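Local atomic coordinates of core protein VP4 (Bluetongue virus, PDB entry 2JHP), a protein that caps viral RNA as a multifunctional enzyme and is one of the five proteins that form the inner capsid of the virus. Residues 38-41 and 42-46; 175-178 and 179-182; 203-206 and 207-210; 526-529 and 530-533. One frame throughout, in Å; residues are numbered along the deposited sequence.

Overall arrangement
The four contacts are local, each within one continuous run of residues, and they form two clusters on opposite sides of the chain's centre. Interactions 2 and 3 have centres about 10 Å apart and both touch the same S-adenosyl-L-homocysteine, through Leu179 and Thr203; a salt bridge from Asp176 OD2 to Arg210 NE, 2.8 Å, joins them directly. Interactions 1 and 4 lie at the other end of the molecule, with centres about 15 Å apart and nearest atoms about 6 Å apart, linked through Trp38, which rests on the start of helix 523-533. Between interactions 2 and 1 the centres are about 51 Å apart, so the second cluster is remote from this ligand.

Interaction 1: 38-41 and 42-46; sequences WLEN and GKYAT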
loop_
_atom_site.group_PDB
_atom_site.type_symbol
_atom_site.label_atom_id
_atom_site.label_comp_id
_atom_site.label_asym_id
_atom_site.label_seq_id
_atom_site.Cartn_x
_atom_site.Cartn_y
_atom_site.Cartn_z
ATOM N N TRP A 38 12.228 10.896 -28.027
ATOM C CA TRP A 38 12.985 9.780 -27.491
ATOM C C TRP A 38 14.484 10.087 -27.403
ATOM O O TRP A 38 15.107 9.833 -26.366
ATOM C CB TRP A 38 12.735 8.510 -28.301
ATOM C CG TRP A 38 13.354 7.307 -27.679
ATOM C CD1 TRP A 38 12.797 6.501 -26.730
ATOM C CD2 TRP A 38 14.660 6.779 -27.942
ATOM N NE1 TRP A 38 13.672 5.500 -26.387
ATOM C CE2 TRP A 38 14.823 5.645 -27.116
ATOM C CE3 TRP A 38 15.709 7.154 -28.793
ATOM C CZ2 TRP A 38 15.994 4.877 -27.116
ATOM C CZ3 TRP A 38 16.875 6.390 -28.798
ATOM C CH2 TRP A 38 17.006 5.262 -27.962
ATOM N N LEU A 39 15.060 10.632 -28.474
ATOM C CA LEU A 39 16.489 10.966 -28.445
ATOM C C LEU A 39 16.792 12.230 -27.630
ATOM O O LEU A 39 17.878 12.350 -27.059
ATOM C CB LEU A 39 17.140 10.977 -29.842
ATOM C CG LEU A 39 16.701 11.885 -30.989
ATOM C CD1 LEU A 39 17.436 13.227 -30.950
ATOM C CD2 LEU A 39 16.968 11.160 -32.310
ATOM N N GLU A 40 15.820 13.137 -27.543
ATOM C CA GLU A 40 15.975 14.328 -26.718
ATOM C C GLU A 40 15.904 14.041 -25.234
ATOM O O GLU A 40 16.805 14.412 -24.489
ATOM C CB GLU A 40 14.968 15.419 -27.089
ATOM C CG GLU A 40 15.497 16.386 -28.139
ATOM C CD GLU A 40 16.904 16.869 -27.823
ATOM O OE1 GLU A 40 17.189 17.166 -26.636
ATOM O OE2 GLU A 40 17.725 16.945 -28.766
ATOM N N ASN A 41 14.825 13.387 -24.819
ATOM C CA ASN A 41 14.621 12.989 -23.425
ATOM C C ASN A 41 15.787 12.149 -22.886
ATOM O O ASN A 41 16.159 12.282 -21.720
ATOM C CB ASN A 41 13.280 12.237 -23.270
ATOM C CG ASN A 41 12.750 12.239 -21.832
ATOM O OD1 ASN A 41 13.321 12.871 -20.944
ATOM N ND2 ASN A 41 11.648 11.528 -21.606
ATOM N N GLY A 42 16.377 11.314 -23.745
ATOM C CA GLY A 42 17.472 10.426 -23.348
ATOM C C GLY A 42 18.774 11.115 -22.996
ATOM O O GLY A 42 19.683 10.486 -22.448
ATOM N N LYS A 43 18.881 12.401 -23.340
ATOM C CA LYS A 43 20.069 13.207 -23.031
ATOM C C LYS A 43 20.118 13.604 -21.558
ATOM O O LYS A 43 21.183 13.934 -21.029
ATOM C CB LYS A 43 20.112 14.473 -23.888
ATOM C CG LYS A 43 20.241 14.218 -25.370
ATOM C CD LYS A 43 20.625 15.482 -26.114
ATOM C CE LYS A 43 20.355 15.369 -27.612
ATOM N NZ LYS A 43 20.873 14.116 -28.237
ATOM N N TYR A 44 18.965 13.561 -20.895
ATOM C CA TYR A 44 18.865 14.054 -19.525
ATOM C C TYR A 44 19.065 12.961 -18.474
ATOM O O TYR A 44 18.435 11.901 -18.531
ATOM C CB TYR A 44 17.534 14.783 -19.330
ATOM C CG TYR A 44 17.321 15.891 -20.333
ATOM C CD1 TYR A 44 16.337 15.786 -21.317
ATOM C CD2 TYR A 44 18.121 17.048 -20.314
ATOM C CE1 TYR A 44 16.140 16.799 -22.247
ATOM C CE2 TYR A 44 17.930 18.071 -21.242
ATOM C CZ TYR A 44 16.941 17.935 -22.208
ATOM O OH TYR A 44 16.744 18.933 -23.133
ATOM N N ALA A 45 19.953 13.232 -17.516
ATOM C CA ALA A 45 20.284 12.251 -16.479
ATOM C C ALA A 45 19.728 12.587 -15.082
ATOM O O ALA A 45 19.851 11.788 -14.152
ATOM C CB ALA A 45 21.775 12.022 -16.434
ATOM N N THR A 46 19.116 13.761 -14.948
ATOM C CA THR A 46 18.397 14.148 -13.725
ATOM C C THR A 46 16.977 14.496 -14.129
ATOM O O THR A 46 16.676 14.520 -15.321
ATOM C CB THR A 46 19.005 15.416 -13.061
ATOM O OG1 THR A 46 18.837 16.537 -13.935
ATOM C CG2 THR A 46 20.470 15.245 -12.773
#
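Glu40 and Lys43 slant across each other where helix 34-41 runs out, and the carboxylate meets the lysine chain, not its charged end: Glu40 OE2 lies 3.3 Å from Lys43 CE. A bend at the last torsion of Lys43 (chi4 -48°) turns NZ back toward the helix, 3.7 Å from Leu39 O and 4.3 Å from Glu40 OE2, beyond salt-bridge range. The long, flexible lysine suits this place because its methylenes can lie over the final helical carbonyls while its charge stays near them. With CG beside its own backbone N (chi1 -55°), the Tyr44 ring leans obliquely over the turn, and CE1 comes 3.3 Å from Glu40 O. Asn41 points away from all this, its amide held by His5 and the carbonyl of His65, while Trp38 bonds to Arg519 O. Three backbone bonds wind the chain down: Gly42 N to Trp38 O is the last helical one, Lys43 N to Glu40 O (3.1 Å) spans only three residues, and Tyr44 N to Asn41 O (3.2 Å) closes a type I turn. Glycine suits position 42, where a beta carbon would lie only about 3.3 Å from Trp38 O. The turn sends the chain into strand 48-51, completing a beta-alpha-beta crossover from strand 25-27. Chemically, the lysine charge probably offsets both the carboxylate and the negative end of the helix dipole, through proximity instead of a direct ion pair.

Interaction 2: 175-178 and 179-182; sequences TDEK and LVSM. With SAH (S-adenosyl-L-homocysteine), chain C.
Ser181 reaches back to Asp176 by a hydrogen bond from its hydroxyl, OG to Asp176 O at 3.1 Å, approaching from well above the carbonyl plane (59° out of it). A serine suits this spot, since its short side chain can fold against the backbone that leads into the helix. The main-chain bonds follow: Ser181 N to Glu177 O is 3.0 Å and nearly straight at 169°, a weak bond from Val180 N shares that same oxygen, and Met182 N binds Lys178 O at 2.9 Å. Together they build the first turn of helix 178-186. This helix leads into strand 192-196 of a seven-stranded sheet in the order 3-2-1-4-5-7-6, the Rossmann-like fold of class I methyltransferases, and the bound S-adenosyl-L-homocysteine is what such enzymes leave after methyl transfer. Among the apolar contacts, Val180 CG2 sits 4.0 Å from Asp176 CB. Lys178 and Leu179 extend alongside each other in a common direction; with CG of Lys178 anti to its backbone nitrogen (chi1 164°), the aliphatic chain brings CE to 4.1 Å from Leu179 CG. Leu179 meets the ligand by van der Waals contact, CD1 to the ligand's carboxylate O at 3.4 Å. The charged ends look outward from this pair of segments: Asp176 forms salt bridges with Arg210 and Lys383, and Glu177 forms one with Arg202.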
loop_
_atom_site.group_PDB
_atom_site.type_symbol
_atom_site.label_atom_id
_atom_site.label_comp_id
_atom_site.label_asym_id
_atom_site.label_seq_id
_atom_site.Cartn_x
_atom_site.Cartn_y
_atom_site.Cartn_z
ATOM N N THR A 175 -5.242 12.697 18.111
ATOM C CA THR A 175 -6.254 12.036 17.259
ATOM C C THR A 175 -7.663 12.372 17.734
ATOM O O THR A 175 -7.851 13.311 18.497
ATOM C CB THR A 175 -6.157 10.486 17.263
ATOM O OG1 THR A 175 -5.130 10.043 18.156
ATOM C CG2 THR A 175 -5.919 9.960 15.849
ATOM N N ASP A 176 -8.643 11.580 17.311
ATOM C CA ASP A 176 -10.028 11.755 17.729
ATOM C C ASP A 176 -10.207 11.589 19.238
ATOM O O ASP A 176 -9.355 11.007 19.912
ATOM C CB ASP A 176 -10.925 10.760 16.984
ATOM C CG ASP A 176 -11.000 11.048 15.484
ATOM O OD1 ASP A 176 -10.367 10.311 14.687
ATOM O OD2 ASP A 176 -11.683 12.024 15.106
ATOM N N GLU A 177 -11.316 12.111 19.759
ATOM C CA GLU A 177 -11.668 11.948 21.166
ATOM C C GLU A 177 -11.724 10.470 21.563
ATOM O O GLU A 177 -12.273 9.630 20.839
ATOM C CB GLU A 177 -12.989 12.658 21.501
ATOM C CG GLU A 177 -14.163 12.296 20.593
ATOM C CD GLU A 177 -15.488 12.892 21.047
ATOM O OE1 GLU A 177 -15.983 12.511 22.129
ATOM O OE2 GLU A 177 -16.042 13.734 20.310
ATOM N N LYS A 178 -11.140 10.184 22.724
ATOM C CA LYS A 178 -10.966 8.838 23.274
ATOM C C LYS A 178 -12.028 7.805 22.891
ATOM O O LYS A 178 -11.689 6.703 22.432
ATOM C CB LYS A 178 -10.818 8.951 24.794
ATOM C CG LYS A 178 -10.986 7.699 25.610
ATOM C CD LYS A 178 -11.182 8.103 27.082
ATOM C CE LYS A 178 -12.214 7.215 27.784
ATOM N NZ LYS A 178 -12.726 7.769 29.071
ATOM N N LEU A 179 -13.298 8.169 23.053
ATOM C CA LEU A 179 -14.402 7.221 22.872
ATOM C C LEU A 179 -14.810 6.905 21.421
ATOM O O LEU A 179 -15.340 5.818 21.163
ATOM C CB LEU A 179 -15.608 7.608 23.748
ATOM C CG LEU A 179 -15.459 7.137 25.208
ATOM C CD1 LEU A 179 -16.416 7.861 26.185
ATOM C CD2 LEU A 179 -15.594 5.604 25.318
ATOM N N VAL A 180 -14.571 7.828 20.486
ATOM C CA VAL A 180 -14.722 7.491 19.061
ATOM C C VAL A 180 -13.472 6.803 18.510
ATOM O O VAL A 180 -13.551 5.981 17.596
ATOM C CB VAL A 180 -15.230 8.681 18.133
ATOM C CG1 VAL A 180 -15.362 9.988 18.881
ATOM C CG2 VAL A 180 -14.377 8.835 16.874
ATOM N N SER A 181 -12.326 7.142 19.086
ATOM C CA SER A 181 -11.083 6.476 18.772
ATOM C C SER A 181 -11.177 5.020 19.192
ATOM O O SER A 181 -10.603 4.139 18.546
ATOM C CB SER A 181 -9.923 7.155 19.491
ATOM O OG SER A 181 -9.329 8.122 18.664
ATOM N N MET A 182 -11.905 4.773 20.280
ATOM C CA MET A 182 -12.102 3.407 20.769
ATOM C C MET A 182 -12.732 2.549 19.667
ATOM O O MET A 182 -12.135 1.561 19.242
ATOM C CB MET A 182 -12.943 3.397 22.044
ATOM C CG MET A 182 -13.027 2.085 22.728
ATOM S SD MET A 182 -14.639 2.019 23.471
ATOM C CE MET A 182 -14.379 0.790 24.707
HETATM N N SAH C . -20.174 5.124 26.160
HETATM C CA SAH C . -20.571 6.472 26.678
HETATM C CB SAH C . -19.873 6.819 27.996
HETATM C CG SAH C . -20.211 5.868 29.140
HETATM S SD SAH C . -21.215 6.689 30.397
HETATM C C SAH C . -20.312 7.546 25.626
HETATM O O SAH C . -19.461 7.386 24.749
HETATM O OXT SAH C . -20.961 8.592 25.626
HETATM C "C5'" SAH C . -21.578 5.166 31.291
HETATM C "C4'" SAH C . -23.037 4.801 31.087
HETATM O "O4'" SAH C . -23.289 3.493 31.530
HETATM C "C3'" SAH C . -23.994 5.692 31.860
HETATM O "O3'" SAH C . -24.611 6.551 30.936
HETATM C "C2'" SAH C . -24.996 4.744 32.500
HETATM O "O2'" SAH C . -26.317 5.084 32.154
HETATM C "C1'" SAH C . -24.657 3.415 31.863
HETATM N N9 SAH C . -24.869 2.214 32.685
HETATM C C8 SAH C . -24.649 2.039 34.026
HETATM N N7 SAH C . -24.950 0.756 34.338
HETATM C C5 SAH C . -25.342 0.113 33.217
HETATM C C6 SAH C . -25.753 -1.192 32.965
HETATM N N6 SAH C . -25.811 -2.079 33.953
HETATM N N1 SAH C . -26.106 -1.561 31.679
HETATM C C2 SAH C . -26.049 -0.644 30.653
HETATM N N3 SAH C . -25.635 0.649 30.912
HETATM C C4 SAH C . -25.291 1.020 32.171
#

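Interaction 3: 203-206 and 207-210; sequences TLMQ and FKKR. With SAH (S-adenosyl-L-homocysteine), chain C.
Gln206 and Arg210, one helical turn apart, form the tight side of this contact. Both terminal nitrogens of the arginine close on a single oxygen: Arg210 NH1 lies 2.6 Å and NH2 2.8 Å from Gln206 OE1. That oxygen sits at the edge of the guanidinium, within 1° of its plane, whereas the amide itself is turned 78° against it. Both donors reach OE1 from the same face of the amide, NH1 from well above its plane and NH2 only somewhat tilted from it. The bend in the glutamine chain (chi2 -63°) folds its amide toward the arginine, and Gln206 CB covers part of a guanidinium face. A neutral amide suits the spot, for it accepts two N-H groups while the arginine charge is answered by the salt bridge from NE to Asp176. Beneath runs a regular ladder of alpha-helical bonds, among them Arg210 N to Gln206 O at 2.9 Å. The lysine side is looser. Met205 and Lys208 run alongside each other, with Met205 CE 3.4 Å from Lys208 NZ, which also has a long, weak ion pair with Asp232; the exposed Lys209 merely brushes the amide, its CE 3.6 Å from Gln206 NE2. Near the start of the helix, Thr203 binds the ligand: OG1 donates to the carboxylate O of S-adenosyl-L-homocysteine at 3.0 Å. Helix 202-210 lies in the crossover between the parallel strands 192-196 and 219-223 of the methyltransferase sheet. Leu204 packs on Trp220 and Val222 of the latter strand, while Phe207 is buried between helix 178-186 and helix 212-216.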
loop_
_atom_site.group_PDB
_atom_site.type_symbol
_atom_site.label_atom_id
_atom_site.label_comp_id
_atom_site.label_asym_id
_atom_site.label_seq_id
_atom_site.Cartn_x
_atom_site.Cartn_y
_atom_site.Cartn_z
ATOM N N THR A 203 -21.095 9.784 20.815
ATOM C CA THR A 203 -19.919 9.012 20.440
ATOM C C THR A 203 -20.206 8.121 19.223
ATOM O O THR A 203 -19.458 8.160 18.245
ATOM C CB THR A 203 -19.383 8.232 21.668
ATOM O OG1 THR A 203 -18.594 9.123 22.472
ATOM C CG2 THR A 203 -18.539 7.006 21.268
ATOM N N LEU A 204 -21.303 7.360 19.266
ATOM C CA LEU A 204 -21.664 6.496 18.137
ATOM C C LEU A 204 -21.969 7.308 16.887
ATOM O O LEU A 204 -21.646 6.897 15.781
ATOM C CB LEU A 204 -22.838 5.563 18.471
ATOM C CG LEU A 204 -23.219 4.501 17.421
ATOM C CD1 LEU A 204 -22.066 3.548 17.114
ATOM C CD2 LEU A 204 -24.432 3.704 17.863
ATOM N N MET A 205 -22.589 8.466 17.070
ATOM C CA MET A 205 -22.979 9.305 15.937
ATOM C C MET A 205 -21.776 9.971 15.284
ATOM O O MET A 205 -21.782 10.209 14.081
ATOM C CB MET A 205 -24.029 10.338 16.356
ATOM C CG MET A 205 -25.352 9.712 16.809
ATOM S SD MET A 205 -26.242 8.768 15.538
ATOM C CE MET A 205 -27.143 10.095 14.716
ATOM N N GLN A 206 -20.740 10.249 16.073
ATOM C CA GLN A 206 -19.497 10.766 15.516
ATOM C C GLN A 206 -18.751 9.705 14.708
ATOM O O GLN A 206 -18.082 10.026 13.725
ATOM C CB GLN A 206 -18.607 11.382 16.597
ATOM C CG GLN A 206 -19.090 12.745 17.079
ATOM C CD GLN A 206 -19.095 13.803 15.982
ATOM O OE1 GLN A 206 -18.080 14.447 15.729
ATOM N NE2 GLN A 206 -20.244 13.993 15.340
ATOM N N PHE A 207 -18.887 8.445 15.112
ATOM C CA PHE A 207 -18.343 7.330 14.336
ATOM C C PHE A 207 -19.056 7.227 12.981
ATOM O O PHE A 207 -18.405 7.117 11.939
ATOM C CB PHE A 207 -18.434 6.023 15.120
ATOM C CG PHE A 207 -17.693 4.869 14.482
ATOM C CD1 PHE A 207 -16.299 4.807 14.520
ATOM C CD2 PHE A 207 -18.391 3.829 13.862
ATOM C CE1 PHE A 207 -15.617 3.741 13.939
ATOM C CE2 PHE A 207 -17.710 2.757 13.279
ATOM C CZ PHE A 207 -16.325 2.716 13.319
ATOM N N LYS A 208 -20.386 7.293 13.000
ATOM C CA LYS A 208 -21.185 7.354 11.772
ATOM C C LYS A 208 -20.702 8.467 10.840
ATOM O O LYS A 208 -20.554 8.245 9.642
ATOM C CB LYS A 208 -22.672 7.543 12.091
ATOM C CG LYS A 208 -23.561 7.594 10.853
ATOM C CD LYS A 208 -25.004 8.105 11.121
ATOM C CE LYS A 208 -25.100 9.616 11.167
ATOM N NZ LYS A 208 -26.501 10.040 11.424
ATOM N N LYS A 209 -20.450 9.648 11.402
ATOM C CA LYS A 209 -20.042 10.827 10.627
ATOM C C LYS A 209 -18.620 10.697 10.072
ATOM O O LYS A 209 -18.382 10.974 8.900
ATOM C CB LYS A 209 -20.220 12.111 11.464
ATOM C CG LYS A 209 -19.815 13.412 10.787
ATOM C CD LYS A 209 -20.915 14.471 10.959
ATOM C CE LYS A 209 -20.664 15.452 12.116
ATOM N NZ LYS A 209 -20.253 16.810 11.616
ATOM N N ARG A 210 -17.685 10.249 10.903
ATOM C CA ARG A 210 -16.297 10.083 10.462
ATOM C C ARG A 210 -16.050 8.798 9.653
ATOM O O ARG A 210 -15.174 8.774 8.797
ATOM C CB ARG A 210 -15.343 10.141 11.651
ATOM C CG ARG A 210 -15.426 11.409 12.449
ATOM C CD ARG A 210 -14.208 11.521 13.334
ATOM N NE ARG A 210 -14.395 12.229 14.608
ATOM C CZ ARG A 210 -15.474 12.918 14.991
ATOM N NH1 ARG A 210 -16.539 13.030 14.206
ATOM N NH2 ARG A 210 -15.480 13.501 16.187
HETATM N N SAH C . -20.174 5.124 26.160
HETATM C CA SAH C . -20.571 6.472 26.678
HETATM C CB SAH C . -19.873 6.819 27.996
HETATM C CG SAH C . -20.211 5.868 29.140
HETATM S SD SAH C . -21.215 6.689 30.397
HETATM C C SAH C . -20.312 7.546 25.626
HETATM O O SAH C . -19.461 7.386 24.749
HETATM O OXT SAH C . -20.961 8.592 25.626
HETATM C "C5'" SAH C . -21.578 5.166 31.291
HETATM C "C4'" SAH C . -23.037 4.801 31.087
HETATM O "O4'" SAH C . -23.289 3.493 31.530
HETATM C "C3'" SAH C . -23.994 5.692 31.860
HETATM O "O3'" SAH C . -24.611 6.551 30.936
HETATM C "C2'" SAH C . -24.996 4.744 32.500
HETATM O "O2'" SAH C . -26.317 5.084 32.154
HETATM C "C1'" SAH C . -24.657 3.415 31.863
HETATM N N9 SAH C . -24.869 2.214 32.685
HETATM C C8 SAH C . -24.649 2.039 34.026
HETATM N N7 SAH C . -24.950 0.756 34.338
HETATM C C5 SAH C . -25.342 0.113 33.217
HETATM C C6 SAH C . -25.753 -1.192 32.965
HETATM N N6 SAH C . -25.811 -2.079 33.953
HETATM N N1 SAH C . -26.106 -1.561 31.679
HETATM C C2 SAH C . -26.049 -0.644 30.653
HETATM N N3 SAH C . -25.635 0.649 30.912
HETATM C C4 SAH C . -25.291 1.020 32.171
#

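Interaction 4: 526-529 and 530-533; sequences ESSV and LRVR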
loop_
_atom_site.group_PDB
_atom_site.type_symbol
_atom_site.label_atom_id
_atom_site.label_comp_id
_atom_site.label_asym_id
_atom_site.label_seq_id
_atom_site.Cartn_x
_atom_site.Cartn_y
_atom_site.Cartn_z
ATOM N N GLU A 526 23.441 5.509 -22.145
ATOM C CA GLU A 526 23.831 4.338 -21.374
ATOM C C GLU A 526 24.840 3.436 -22.105
ATOM O O GLU A 526 25.663 2.768 -21.471
ATOM C CB GLU A 526 22.582 3.563 -20.957
ATOM C CG GLU A 526 21.841 4.182 -19.782
ATOM C CD GLU A 526 22.557 3.968 -18.445
ATOM O OE1 GLU A 526 23.523 3.167 -18.391
ATOM O OE2 GLU A 526 22.147 4.603 -17.450
ATOM N N SER A 527 24.785 3.425 -23.430
ATOM C CA SER A 527 25.715 2.618 -24.197
ATOM C C SER A 527 27.090 3.270 -24.168
ATOM O O SER A 527 28.116 2.591 -24.114
ATOM C CB SER A 527 25.223 2.413 -25.640
ATOM O OG SER A 527 25.178 3.635 -26.362
ATOM N N SER A 528 27.101 4.596 -24.192
ATOM C CA SER A 528 28.347 5.337 -24.158
ATOM C C SER A 528 29.001 5.247 -22.770
ATOM O O SER A 528 30.197 4.981 -22.652
ATOM C CB SER A 528 28.122 6.778 -24.618
ATOM O OG SER A 528 28.030 6.841 -26.034
ATOM N N VAL A 529 28.184 5.404 -21.733
ATOM C CA VAL A 529 28.610 5.255 -20.348
ATOM C C VAL A 529 29.138 3.849 -20.062
ATOM O O VAL A 529 30.029 3.666 -19.235
ATOM C CB VAL A 529 27.464 5.634 -19.375
ATOM C CG1 VAL A 529 27.725 5.136 -17.934
ATOM C CG2 VAL A 529 27.224 7.146 -19.406
ATOM N N LEU A 530 28.597 2.857 -20.750
ATOM C CA LEU A 530 29.079 1.491 -20.614
ATOM C C LEU A 530 30.436 1.326 -21.271
ATOM O O LEU A 530 31.316 0.669 -20.736
ATOM C CB LEU A 530 28.089 0.525 -21.250
ATOM C CG LEU A 530 27.986 -0.904 -20.726
ATOM C CD1 LEU A 530 27.993 -0.963 -19.197
ATOM C CD2 LEU A 530 26.716 -1.536 -21.295
ATOM N N ARG A 531 30.594 1.956 -22.423
ATOM C CA ARG A 531 31.757 1.768 -23.270
ATOM C C ARG A 531 33.001 2.498 -22.748
ATOM O O ARG A 531 34.117 1.980 -22.837
ATOM C CB ARG A 531 31.390 2.232 -24.672
ATOM C CG ARG A 531 32.370 1.899 -25.767
ATOM C CD ARG A 531 31.628 1.772 -27.091
ATOM N NE ARG A 531 30.364 2.502 -27.036
ATOM C CZ ARG A 531 29.225 2.075 -27.575
ATOM N NH1 ARG A 531 28.124 2.814 -27.459
ATOM N NH2 ARG A 531 29.182 0.908 -28.223
ATOM N N VAL A 532 32.806 3.690 -22.189
ATOM C CA VAL A 532 33.936 4.458 -21.637
ATOM C C VAL A 532 34.298 4.009 -20.211
ATOM O O VAL A 532 35.369 4.371 -19.710
ATOM C CB VAL A 532 33.725 6.000 -21.685
ATOM C CG1 VAL A 532 33.531 6.476 -23.111
ATOM C CG2 VAL A 532 32.564 6.428 -20.798
ATOM N N ARG A 533 33.420 3.218 -19.580
ATOM C CA ARG A 533 33.683 2.663 -18.243
ATOM C C ARG A 533 34.004 1.168 -18.174
ATOM O O ARG A 533 34.960 0.776 -17.508
ATOM C CB ARG A 533 32.551 2.999 -17.273
ATOM C CG ARG A 533 32.752 4.331 -16.612
ATOM C CD ARG A 533 31.598 4.701 -15.731
ATOM N NE ARG A 533 31.931 5.901 -14.966
ATOM C CZ ARG A 533 31.045 6.764 -14.490
ATOM N NH1 ARG A 533 29.746 6.581 -14.702
ATOM N NH2 ARG A 533 31.464 7.826 -13.818
#
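Arg531 folds back over Ser527 one turn earlier in helix 523-533. The guanidinium lies with one face over the backbone oxygen, Arg531 CZ being 3.7 Å from Ser527 O. A sharp turn late in the arginine chain (chi3 23°) swings the group back along the helix, and NH1 ends 3.2 Å from Ser527 OG. The serine hydroxyl is itself bonded to Arg524 O, on the preceding turn. A small residue suits position 527, because the flat guanidinium can settle close to the main chain there. Among the backbone bonds, Val532 N to Ser528 O is short, 2.9 Å, and Leu530 N to Glu526 O measures 3.0 Å. The next rung, Arg533 N to Val529 O, is weak at 3.4 Å. These rungs are the i to i+4 ladder of an alpha helix, which rests one side on helix 551-561: Leu530 packs against Tyr556 and Met560, and Ser527 against Val557, so the apolar leucine faces the neighbouring helix while the arginines occupy the exposed surface. Van der Waals contacts between the segments are slighter. The side chains of Val529 and Arg533 share one direction along the helix flank, with Val529 CG1 4.1 Å from Arg533 NH1. Val532, branched at CB, rests its CG2 against Ser528 O at 3.3 Å.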